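PDB 2O56: putative mandelate racemase from Salmonella typhimurium, which is of unknown function but belongs to the enolase superfamily, binds magnesium and probably acts as a hydro-lyase, removing water from its substrate. Local coordinates for residues Gly68-Pro71 / Met72-Glu75. Residues are numbered along the deposited sequence; the frame is centred on the assembly and turned at random.
Sequences GMDP and MNNE
Asp70 and Asn73 close a type I beta turn that leads into helix 74-83 of the N-terminal domain, a worked example of how an aspartate at the first position of a turn bonds to the backbone of the turn that follows it. Two bonds from Asp70 reach that backbone. Its carbonyl O accepts the amide N of Asn73 at 3.2 Å, nearly straight at the hydrogen (166°), although the donor stands above the carbonyl plane. Its side chain swings CG away from its own N (chi1 -170°), which carries OD1 over to the amide N of Met72 at 3.0 Å; this N-H, too, meets the carboxylate from above its plane. The OD1 bond to the N-H two residues on makes an Asx turn, superposed on the beta turn closed by the carbonyl. Pro71, at the second position, suits the turn because its ring holds phi near the value needed there, and the turn needs no N-H at this position; its side chain packs on Leu106 of helix 93-114. Met72 lays CB and CG beside OD1, then bends at its next two torsions toward Lys110 and Trp114. Across the turn, Asn73 ND2 lies 3.7 Å from Asp70 CB, while its OD1 accepts the backbone N of Lys125 of the second subunit. Two waters bridge the side chains: one donates to Asp70 OD2 and, weakly, accepts from Asn73 ND2; the other donates to Asp70 OD2 at 3.2 Å and to Asn73 OD1 at 2.9 Å.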
loop_
_atom_site.group_PDB
_atom_site.type_symbol
_atom_site.label_atom_id
_atom_site.label_comp_id
_atom_site.label_asym_id
_atom_site.label_seq_id
_atom_site.Cartn_x
_atom_site.Cartn_y
_atom_site.Cartn_z
ATOM N N GLY A 68 11.969 -19.267 -43.810
ATOM C CA GLY A 68 13.002 -18.377 -44.350
ATOM C C GLY A 68 13.902 -17.800 -43.272
ATOM O O GLY A 68 14.941 -17.246 -43.591
ATOM N N MET A 69 13.515 -17.928 -41.996
ATOM C CA MET A 69 14.317 -17.372 -40.897
ATOM C C MET A 69 15.423 -18.344 -40.510
ATOM O O MET A 69 15.306 -19.536 -40.739
ATOM C CB MET A 69 13.456 -17.030 -39.662
ATOM C CG MET A 69 12.368 -15.991 -39.927
ATOM S SD MET A 69 11.484 -15.397 -38.463
ATOM C CE MET A 69 12.709 -14.229 -37.814
ATOM N N ASP A 70 16.487 -17.814 -39.916
ATOM C CA ASP A 70 17.545 -18.614 -39.303
ATOM C C ASP A 70 17.035 -19.188 -37.991
ATOM O O ASP A 70 16.803 -18.434 -37.039
ATOM C CB ASP A 70 18.734 -17.696 -39.029
ATOM C CG ASP A 70 19.993 -18.437 -38.627
ATOM O OD1 ASP A 70 19.938 -19.601 -38.175
ATOM O OD2 ASP A 70 21.079 -17.820 -38.758
ATOM N N PRO A 71 16.894 -20.523 -37.913
ATOM C CA PRO A 71 16.341 -21.138 -36.699
ATOM C C PRO A 71 17.251 -21.009 -35.475
ATOM O O PRO A 71 16.816 -21.280 -34.357
ATOM C CB PRO A 71 16.170 -22.604 -37.106
ATOM C CG PRO A 71 17.236 -22.819 -38.137
ATOM C CD PRO A 71 17.241 -21.545 -38.925
ATOM N N MET A 72 18.493 -20.571 -35.680
ATOM C CA MET A 72 19.435 -20.364 -34.573
ATOM C C MET A 72 19.043 -19.189 -33.673
ATOM O O MET A 72 19.434 -19.149 -32.509
ATOM C CB MET A 72 20.887 -20.218 -35.093
ATOM C CG MET A 72 21.356 -21.460 -35.904
ATOM S SD MET A 72 21.348 -22.990 -34.917
ATOM C CE MET A 72 22.753 -22.534 -33.900
ATOM N N ASN A 73 18.248 -18.265 -34.221
ATOM C CA ASN A 73 17.846 -17.031 -33.553
ATOM C C ASN A 73 16.560 -17.225 -32.753
ATOM O O ASN A 73 15.548 -16.588 -33.022
ATOM C CB ASN A 73 17.670 -15.881 -34.576
ATOM C CG ASN A 73 18.903 -15.666 -35.430
ATOM O OD1 ASN A 73 19.977 -16.096 -35.062
ATOM N ND2 ASN A 73 18.753 -14.972 -36.570
ATOM N N ASN A 74 16.585 -18.118 -31.775
ATOM C CA ASN A 74 15.373 -18.383 -31.016
ATOM C C ASN A 74 14.850 -17.145 -30.281
ATOM O O ASN A 74 13.639 -16.977 -30.161
ATOM C CB ASN A 74 15.564 -19.557 -30.038
ATOM C CG ASN A 74 16.707 -19.314 -29.051
ATOM O OD1 ASN A 74 17.870 -19.340 -29.425
ATOM N ND2 ASN A 74 16.370 -19.070 -27.794
ATOM N N GLU A 75 15.747 -16.289 -29.791
ATOM C CA GLU A 75 15.322 -15.092 -29.042
ATOM C C GLU A 75 14.533 -14.165 -29.955
ATOM O O GLU A 75 13.457 -13.686 -29.602
ATOM C CB GLU A 75 16.527 -14.332 -28.469
ATOM C CG GLU A 75 17.195 -14.982 -27.231
ATOM C CD GLU A 75 16.411 -14.820 -25.924
ATOM O OE1 GLU A 75 15.488 -13.998 -25.859
ATOM O OE2 GLU A 75 16.718 -15.521 -24.934
HETATM O O HOH W 1 22.528 -17.007 -35.989
HETATM O O HOH W 2 21.136 -14.805 -38.898
#